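Local atomic coordinates of alanine racemase, biosynthetic (PDB entry 6A2F), a protein that is a two-domain enzyme of the alanine racemase family, joining a TIM-type barrel that carries a pyridoxal phosphate cofactor to a C-terminal beta domain. Residues A[4-9]-A[350-355]; A[11-16]-A[213-218]; A[230-235]-A[324-329]. All blocks are in the same frame, centred on the assembly; numbering follows the deposited sequence.

From the N terminus, strand 4-8 opens the largest loop: contact 1 closes it only when residues 350-355 come back at the far end of the chain, so contacts 2 and 3 both nest inside it. Helix 10-22 follows at once and opens contact 2, which closes at 213-218, just beyond strand 207-208. Contact 3, from 230-235 to 324-329, comes after it in series, and none of the loops cross. Contact 1 puts both chain ends into the beta domain's sheet, contact 2 joins helix 10-22 to the turn after strand 207-208 within the barrel domain, and contact 3 ties the start of strand 234-246 to the loop before helix 330-336. Asp9 and Ala233, Thr7 and Ser235, and Asn16 and Lys231 link them.

Contact 1: A[4-9]-A[350-355]; sequences LVATVD and ARVPRR
Val5 and Arg355 cross at about a right angle, with Val5 CG1 pressed 3.5 Å from Arg355 CG. CG1 lies anti to the backbone N of Val5 (chi1 174°), while the arginine bends at both chi2 and chi3, laying its methylenes over the valine as its NE turns back to bond its neighbour's carbonyl, Arg354 O. Ala6 and Arg354 meet on the other face of the sheet: Ala6 CB is 3.7 Å from Arg354 CD, and the bend of the arginine at chi2 (-62°) swings the guanidinium back along its own chain. There Arg354 NH1 bonds Val352 O at 2.7 Å, with the oxygen in the guanidinium plane; NH2 reaches Gly39 O and Val348 O. Leu4 slants across Val352, with Leu4 CD2 3.7 Å from Val352 CG2, and Val352 CG1 turns to Ala6. Between these two sets of side chains runs a short parallel ladder, strand 4-8 beside strand 354-356, in the mixed sheet of the C-terminal beta domain. Ala6 brackets Arg354 as parallel pairing requires: Ala6 N bonds Pro353 O at 3.0 Å and Ala6 O takes Arg355 N at 3.0 Å. Arg355 O then receives Val8 N at 2.8 Å, nearly head-on. The other edge of strand 4-8 pairs antiparallel with strand 234-246, through Val5 with Gly237 and Thr7 with Ser235, while Leu236 of that strand packs against Leu4, Ala6 and Val352.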
loop_
_atom_site.group_PDB
_atom_site.type_symbol
_atom_site.label_atom_id
_atom_site.label_comp_id
_atom_site.label_asym_id
_atom_site.label_seq_id
_atom_site.Cartn_x
_atom_site.Cartn_y
_atom_site.Cartn_z
ATOM N N LEU A 4 0.040 -15.293 -6.749
ATOM C CA LEU A 4 0.674 -13.980 -6.710
ATOM C C LEU A 4 1.938 -14.031 -5.870
ATOM O O LEU A 4 1.895 -14.327 -4.667
ATOM C CB LEU A 4 -0.277 -12.907 -6.176
ATOM C CG LEU A 4 0.302 -11.491 -6.146
ATOM C CD1 LEU A 4 0.481 -10.930 -7.549
ATOM C CD2 LEU A 4 -0.597 -10.587 -5.329
ATOM N N VAL A 5 3.062 -13.743 -6.518
ATOM C CA VAL A 5 4.373 -13.832 -5.884
ATOM C C VAL A 5 5.263 -12.664 -6.314
ATOM O O VAL A 5 5.340 -12.328 -7.500
ATOM C CB VAL A 5 5.073 -15.185 -6.191
ATOM C CG1 VAL A 5 6.488 -15.205 -5.643
ATOM C CG2 VAL A 5 4.289 -16.355 -5.615
ATOM N N ALA A 6 5.915 -12.042 -5.335
ATOM C CA ALA A 6 6.944 -11.046 -5.600
ATOM C C ALA A 6 8.320 -11.719 -5.527
ATOM O O ALA A 6 8.812 -12.046 -4.444
ATOM C CB ALA A 6 6.844 -9.889 -4.616
ATOM N N THR A 7 8.919 -11.948 -6.691
ATOM C CA THR A 7 10.241 -12.552 -6.773
ATOM C C THR A 7 11.288 -11.447 -6.729
ATOM O O THR A 7 11.271 -10.523 -7.553
ATOM C CB THR A 7 10.383 -13.414 -8.048
ATOM O OG1 THR A 7 9.403 -14.456 -8.018
ATOM C CG2 THR A 7 11.772 -14.043 -8.149
ATOM N N VAL A 8 12.184 -11.549 -5.752
ATOM C CA VAL A 8 13.228 -10.556 -5.543
ATOM C C VAL A 8 14.593 -11.123 -5.939
ATOM O O VAL A 8 15.023 -12.173 -5.436
ATOM C CB VAL A 8 13.251 -10.051 -4.082
ATOM C CG1 VAL A 8 14.305 -8.969 -3.894
ATOM C CG2 VAL A 8 11.884 -9.529 -3.667
ATOM N N ASP A 9 15.259 -10.426 -6.859
ATOM C CA ASP A 9 16.607 -10.786 -7.286
ATOM C C ASP A 9 17.638 -10.046 -6.435
ATOM O O ASP A 9 17.961 -8.880 -6.697
ATOM C CB ASP A 9 16.799 -10.483 -8.778
ATOM C CG ASP A 9 18.123 -11.006 -9.322
ATOM O OD1 ASP A 9 18.997 -11.418 -8.528
ATOM O OD2 ASP A 9 18.293 -11.009 -10.556
ATOM N N ALA A 350 2.062 -7.165 2.898
ATOM C CA ALA A 350 2.518 -8.367 3.604
ATOM C C ALA A 350 1.965 -9.670 3.029
ATOM O O ALA A 350 2.654 -10.694 3.031
ATOM C CB ALA A 350 2.203 -8.270 5.090
ATOM N N ARG A 351 0.736 -9.628 2.519
ATOM C CA ARG A 351 0.085 -10.839 2.016
ATOM C C ARG A 351 0.618 -11.325 0.669
ATOM O O ARG A 351 0.279 -12.420 0.229
ATOM C CB ARG A 351 -1.426 -10.658 1.961
ATOM C CG ARG A 351 -1.923 -9.800 0.818
ATOM C CD ARG A 351 -3.427 -9.953 0.729
ATOM N NE ARG A 351 -3.955 -9.359 -0.485
ATOM C CZ ARG A 351 -5.182 -9.567 -0.940
ATOM N NH1 ARG A 351 -5.565 -8.972 -2.059
ATOM N NH2 ARG A 351 -6.017 -10.365 -0.285
ATOM N N VAL A 352 1.436 -10.507 0.014
ATOM C CA VAL A 352 2.154 -10.943 -1.179
ATOM C C VAL A 352 3.450 -11.609 -0.727
ATOM O O VAL A 352 4.344 -10.933 -0.213
ATOM C CB VAL A 352 2.474 -9.768 -2.124
ATOM C CG1 VAL A 352 3.193 -10.263 -3.374
ATOM C CG2 VAL A 352 1.203 -9.016 -2.486
ATOM N N PRO A 353 3.549 -12.942 -0.888
ATOM C CA PRO A 353 4.770 -13.627 -0.461
ATOM C C PRO A 353 5.982 -13.187 -1.268
ATOM O O PRO A 353 5.863 -12.877 -2.453
ATOM C CB PRO A 353 4.464 -15.110 -0.713
ATOM C CG PRO A 353 3.307 -15.133 -1.645
ATOM C CD PRO A 353 2.522 -13.887 -1.363
ATOM N N ARG A 354 7.134 -13.148 -0.613
ATOM C CA ARG A 354 8.383 -12.834 -1.279
ATOM C C ARG A 354 9.166 -14.128 -1.494
ATOM O O ARG A 354 9.324 -14.916 -0.560
ATOM C CB ARG A 354 9.203 -11.834 -0.446
ATOM C CG ARG A 354 8.441 -10.617 0.088
ATOM C CD ARG A 354 7.885 -9.752 -1.036
ATOM N NE ARG A 354 7.749 -8.341 -0.678
ATOM C CZ ARG A 354 6.645 -7.775 -0.193
ATOM N NH1 ARG A 354 5.548 -8.492 0.018
ATOM N NH2 ARG A 354 6.638 -6.478 0.082
ATOM N N ARG A 355 9.620 -14.360 -2.726
ATOM C CA ARG A 355 10.562 -15.448 -3.027
ATOM C C ARG A 355 11.897 -14.837 -3.427
ATOM O O ARG A 355 11.933 -13.811 -4.112
ATOM C CB ARG A 355 10.069 -16.361 -4.164
ATOM C CG ARG A 355 8.785 -17.158 -3.934
ATOM C CD ARG A 355 8.835 -18.127 -2.759
ATOM N NE ARG A 355 8.254 -17.530 -1.554
ATOM C CZ ARG A 355 7.660 -18.209 -0.573
ATOM N NH1 ARG A 355 7.165 -17.557 0.475
ATOM N NH2 ARG A 355 7.554 -19.535 -0.632
#

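Contact 2: A[11-16]-A[213-218]; sequences SAIRHN and MLYGST
Asn16 reaches from helix 10-22 to the carbonyl oxygen of Leu214 and buries more surface here than any other residue. Its ND2 bonds Leu214 O at 3.0 Å in a nearly straight line (166°). The oxygen lies in the plane of the asparagine amide, yet the donor stands well above the plane of the Leu214 carbonyl, away from its lone-pair directions. The same ND2 also bonds Lys231 O, so two backbone carbonyls hold the amide and fix its rotation. Lower on the side chain, Asn16 CB sits 3.3 Å from Met213 O; CG lies beside the backbone N, anti to the carbonyl carbon (chi1 -62°), which turns the amide over the 3-10 segment that ends at Tyr215. Leu214 takes part mainly through its carbonyl; the same oxygen also receives a CA-H...O contact from Ile13 CA at 3.4 Å. Ile13 then runs CG1 past that oxygen at 3.6 Å and slants across Tyr215, Ile13 CD1 4.0 Å from Tyr215 CD1. The Tyr215 ring is fixed elsewhere: its OH bonds Val32 O, and it stacks with His40 and Tyr38. In this TIM-type barrel, the turn follows strand 207-208, which lies beside strand 28-32, and helix 10-22 leads into strand 28-32. Met213 packs between helices 10-22 and 194-199, touching Leu19 and Ala20 of the first and Val197 and Leu198 of the second.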
loop_
_atom_site.group_PDB
_atom_site.type_symbol
_atom_site.label_atom_id
_atom_site.label_comp_id
_atom_site.label_asym_id
_atom_site.label_seq_id
_atom_site.Cartn_x
_atom_site.Cartn_y
_atom_site.Cartn_z
ATOM N N SER A 11 20.881 -10.594 -6.094
ATOM C CA SER A 11 22.155 -10.342 -6.767
ATOM C C SER A 11 22.072 -9.172 -7.761
ATOM O O SER A 11 23.098 -8.584 -8.117
ATOM C CB SER A 11 22.682 -11.614 -7.438
ATOM O OG SER A 11 21.952 -11.891 -8.610
ATOM N N ALA A 12 20.859 -8.829 -8.195
ATOM C CA ALA A 12 20.647 -7.584 -8.937
ATOM C C ALA A 12 20.874 -6.363 -8.031
ATOM O O ALA A 12 21.427 -5.352 -8.467
ATOM C CB ALA A 12 19.259 -7.548 -9.559
ATOM N N ILE A 13 20.449 -6.471 -6.771
ATOM C CA ILE A 13 20.665 -5.414 -5.779
ATOM C C ILE A 13 22.163 -5.240 -5.505
ATOM O O ILE A 13 22.656 -4.110 -5.438
ATOM C CB ILE A 13 19.873 -5.679 -4.475
ATOM C CG1 ILE A 13 18.369 -5.571 -4.748
ATOM C CG2 ILE A 13 20.289 -4.712 -3.367
ATOM C CD1 ILE A 13 17.479 -6.148 -3.666
ATOM N N ARG A 14 22.881 -6.356 -5.364
ATOM C CA ARG A 14 24.342 -6.327 -5.216
ATOM C C ARG A 14 24.996 -5.625 -6.410
ATOM O O ARG A 14 25.883 -4.792 -6.231
ATOM C CB ARG A 14 24.921 -7.740 -5.050
ATOM C CG ARG A 14 24.512 -8.447 -3.765
ATOM C CD ARG A 14 25.293 -9.737 -3.550
ATOM N NE ARG A 14 26.635 -9.485 -3.034
ATOM C CZ ARG A 14 27.534 -10.428 -2.752
ATOM N NH1 ARG A 14 27.251 -11.711 -2.939
ATOM N NH2 ARG A 14 28.727 -10.085 -2.285
ATOM N N HIS A 15 24.540 -5.964 -7.616
ATOM C CA HIS A 15 25.008 -5.338 -8.857
ATOM C C HIS A 15 24.767 -3.823 -8.867
ATOM O O HIS A 15 25.683 -3.048 -9.151
ATOM C CB HIS A 15 24.342 -5.996 -10.076
ATOM C CG HIS A 15 24.757 -5.404 -11.390
ATOM N ND1 HIS A 15 24.154 -4.285 -11.926
ATOM C CD2 HIS A 15 25.713 -5.776 -12.274
ATOM C CE1 HIS A 15 24.726 -3.991 -13.079
ATOM N NE2 HIS A 15 25.674 -4.880 -13.313
ATOM N N ASN A 16 23.541 -3.412 -8.549
ATOM C CA ASN A 16 23.176 -2.001 -8.573
ATOM C C ASN A 16 23.930 -1.202 -7.515
ATOM O O ASN A 16 24.277 -0.038 -7.742
ATOM C CB ASN A 16 21.672 -1.823 -8.393
ATOM C CG ASN A 16 20.866 -2.457 -9.510
ATOM O OD1 ASN A 16 21.341 -2.616 -10.639
ATOM N ND2 ASN A 16 19.631 -2.823 -9.197
ATOM N N MET A 213 17.807 3.416 -6.766
ATOM C CA MET A 213 18.667 2.851 -7.813
ATOM C C MET A 213 19.159 1.445 -7.471
ATOM O O MET A 213 19.429 0.640 -8.369
ATOM C CB MET A 213 19.844 3.779 -8.145
ATOM C CG MET A 213 20.986 3.770 -7.141
ATOM S SD MET A 213 22.353 4.842 -7.636
ATOM C CE MET A 213 23.086 3.895 -8.967
ATOM N N LEU A 214 19.256 1.157 -6.174
ATOM C CA LEU A 214 19.648 -0.160 -5.690
ATOM C C LEU A 214 18.683 -1.243 -6.145
ATOM O O LEU A 214 19.067 -2.401 -6.296
ATOM C CB LEU A 214 19.745 -0.159 -4.163
ATOM C CG LEU A 214 21.101 0.017 -3.461
ATOM C CD1 LEU A 214 22.053 0.950 -4.196
ATOM C CD2 LEU A 214 20.890 0.474 -2.026
ATOM N N TYR A 215 17.435 -0.856 -6.385
ATOM C CA TYR A 215 16.377 -1.821 -6.669
ATOM C C TYR A 215 16.014 -1.882 -8.159
ATOM O O TYR A 215 15.060 -2.555 -8.555
ATOM C CB TYR A 215 15.163 -1.550 -5.766
ATOM C CG TYR A 215 15.551 -1.389 -4.305
ATOM C CD1 TYR A 215 15.759 -2.502 -3.488
ATOM C CD2 TYR A 215 15.740 -0.122 -3.750
ATOM C CE1 TYR A 215 16.132 -2.360 -2.160
ATOM C CE2 TYR A 215 16.113 0.033 -2.423
ATOM C CZ TYR A 215 16.307 -1.088 -1.630
ATOM O OH TYR A 215 16.671 -0.931 -0.306
ATOM N N GLY A 216 16.804 -1.191 -8.977
ATOM C CA GLY A 216 16.648 -1.234 -10.427
ATOM C C GLY A 216 15.481 -0.413 -10.930
ATOM O O GLY A 216 14.886 -0.725 -11.966
ATOM N N SER A 217 15.143 0.627 -10.172
ATOM C CA SER A 217 14.157 1.603 -10.589
ATOM C C SER A 217 14.877 2.933 -10.772
ATOM O O SER A 217 15.647 3.347 -9.896
ATOM C CB SER A 217 13.041 1.713 -9.544
ATOM O OG SER A 217 12.208 2.839 -9.779
ATOM N N THR A 218 14.640 3.585 -11.910
ATOM C CA THR A 218 15.268 4.877 -12.206
ATOM C C THR A 218 14.873 5.985 -11.227
ATOM O O THR A 218 13.692 6.149 -10.911
ATOM C CB THR A 218 15.003 5.361 -13.655
ATOM O OG1 THR A 218 15.762 6.553 -13.900
ATOM C CG2 THR A 218 13.520 5.663 -13.893
#

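Contact 3: A[230-235]-A[324-329]; sequences LKPAMS and WGAGLS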
loop_
_atom_site.group_PDB
_atom_site.type_symbol
_atom_site.label_atom_id
_atom_site.label_comp_id
_atom_site.label_asym_id
_atom_site.label_seq_id
_atom_site.Cartn_x
_atom_site.Cartn_y
_atom_site.Cartn_z
ATOM N N LEU A 230 20.778 -0.376 -14.745
ATOM C CA LEU A 230 20.257 -0.885 -13.478
ATOM C C LEU A 230 19.366 -2.108 -13.685
ATOM O O LEU A 230 18.406 -2.060 -14.463
ATOM C CB LEU A 230 19.451 0.196 -12.754
ATOM C CG LEU A 230 20.013 1.604 -12.571
ATOM C CD1 LEU A 230 18.889 2.523 -12.116
ATOM C CD2 LEU A 230 21.171 1.626 -11.586
ATOM N N LYS A 231 19.674 -3.192 -12.974
ATOM C CA LYS A 231 18.893 -4.426 -13.067
ATOM C C LYS A 231 17.713 -4.422 -12.089
ATOM O O LYS A 231 17.907 -4.187 -10.898
ATOM C CB LYS A 231 19.783 -5.642 -12.812
ATOM C CG LYS A 231 20.854 -5.853 -13.866
ATOM C CD LYS A 231 21.619 -7.140 -13.607
ATOM C CE LYS A 231 22.619 -7.410 -14.716
ATOM N NZ LYS A 231 23.424 -8.630 -14.428
ATOM N N PRO A 232 16.486 -4.680 -12.589
ATOM C CA PRO A 232 15.295 -4.660 -11.728
ATOM C C PRO A 232 15.334 -5.750 -10.665
ATOM O O PRO A 232 15.614 -6.907 -10.970
ATOM C CB PRO A 232 14.133 -4.890 -12.707
ATOM C CG PRO A 232 14.753 -5.498 -13.918
ATOM C CD PRO A 232 16.144 -4.938 -14.001
ATOM N N ALA A 233 15.065 -5.370 -9.422
ATOM C CA ALA A 233 15.145 -6.303 -8.304
ATOM C C ALA A 233 13.856 -7.096 -8.114
ATOM O O ALA A 233 13.910 -8.299 -7.854
ATOM C CB ALA A 233 15.522 -5.573 -7.022
ATOM N N MET A 234 12.710 -6.428 -8.252
ATOM C CA MET A 234 11.421 -7.055 -7.966
ATOM C C MET A 234 10.655 -7.453 -9.222
ATOM O O MET A 234 10.516 -6.667 -10.158
ATOM C CB MET A 234 10.538 -6.157 -7.091
ATOM C CG MET A 234 9.346 -6.892 -6.486
ATOM S SD MET A 234 8.002 -5.843 -5.883
ATOM C CE MET A 234 8.738 -5.157 -4.402
ATOM N N SER A 235 10.155 -8.684 -9.216
ATOM C CA SER A 235 9.263 -9.163 -10.253
ATOM C C SER A 235 7.946 -9.574 -9.604
ATOM O O SER A 235 7.897 -10.537 -8.840
ATOM C CB SER A 235 9.898 -10.337 -11.000
ATOM O OG SER A 235 9.398 -10.420 -12.318
ATOM N N TRP A 324 5.027 -6.198 -13.044
ATOM C CA TRP A 324 6.307 -5.533 -13.309
ATOM C C TRP A 324 7.482 -6.444 -12.987
ATOM O O TRP A 324 7.337 -7.395 -12.222
ATOM C CB TRP A 324 6.439 -4.193 -12.573
ATOM C CG TRP A 324 6.310 -4.235 -11.070
ATOM C CD1 TRP A 324 7.244 -4.676 -10.168
ATOM C CD2 TRP A 324 5.197 -3.770 -10.299
ATOM N NE1 TRP A 324 6.769 -4.528 -8.884
ATOM C CE2 TRP A 324 5.516 -3.975 -8.936
ATOM C CE3 TRP A 324 3.958 -3.204 -10.629
ATOM C CZ2 TRP A 324 4.640 -3.635 -7.901
ATOM C CZ3 TRP A 324 3.081 -2.868 -9.595
ATOM C CH2 TRP A 324 3.431 -3.084 -8.247
ATOM N N GLY A 325 8.636 -6.152 -13.586
ATOM C CA GLY A 325 9.852 -6.941 -13.385
ATOM C C GLY A 325 10.902 -6.712 -14.460
ATOM O O GLY A 325 11.154 -5.572 -14.866
ATOM N N ALA A 326 11.513 -7.804 -14.918
ATOM C CA ALA A 326 12.557 -7.739 -15.941
ATOM C C ALA A 326 11.988 -7.520 -17.350
ATOM O O ALA A 326 12.685 -7.013 -18.230
ATOM C CB ALA A 326 13.429 -8.985 -15.897
ATOM N N GLY A 327 10.727 -7.897 -17.554
ATOM C CA GLY A 327 10.072 -7.733 -18.851
ATOM C C GLY A 327 9.394 -6.383 -19.018
ATOM O O GLY A 327 9.388 -5.816 -20.108
ATOM N N LEU A 328 8.816 -5.876 -17.934
ATOM C CA LEU A 328 8.070 -4.620 -17.949
ATOM C C LEU A 328 8.471 -3.787 -16.740
ATOM O O LEU A 328 8.347 -4.234 -15.596
ATOM C CB LEU A 328 6.562 -4.896 -17.941
ATOM C CG LEU A 328 5.573 -3.738 -17.739
ATOM C CD1 LEU A 328 5.672 -2.683 -18.836
ATOM C CD2 LEU A 328 4.153 -4.274 -17.637
ATOM N N SER A 329 8.958 -2.578 -17.005
ATOM C CA SER A 329 9.550 -1.739 -15.967
ATOM C C SER A 329 8.514 -1.179 -15.003
ATOM O O SER A 329 7.488 -0.624 -15.419
ATOM C CB SER A 329 10.359 -0.601 -16.589
ATOM O OG SER A 329 11.014 0.155 -15.582
HETATM O O HOH W 1 10.768 -10.544 -14.624
#
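Ser235 and Gly325 bring their backbones close, CA to CA 3.9 Å, and the two backbones exchange CA-H...O contacts: Gly325 CA to Met234 O at 3.3 Å and Ser235 CA to Trp324 O, also 3.3 Å. Beside this pair the side chain of Met234 slants toward Trp324 and offers its sulfur to the indole edge. Trp324 NE1 points at Met234 SD over 3.5 Å, a weak hydrogen bond but a straight one (165°), and the sulfur lies 83° off the ring normal, a Met-aromatic contact made at the ring edge. Met234 is extended through chi1 and chi2, which carries SD out that far, and the chi1 rotation of Trp324 (58°) turns the indole so that NE1 faces it. Leu344 and Leu345 of helix 341-346 pack against the same indole. All this lies in the C-terminal beta domain, where strand 234-246 pairs antiparallel with strand 320-322 and the chain then turns through 324-329 into helix 330-336; Ser329 OG caps that helix at Asp331 N, and Gly325 N bonds Leu328 O across the neck of this loop. Pro232, just before the strand, rests its ring on the loop, CG 3.7 Å from Ala326 CA. A water links the two sides, 2.7 Å from Ser235 OG and accepting from Ala326 N at 2.9 Å.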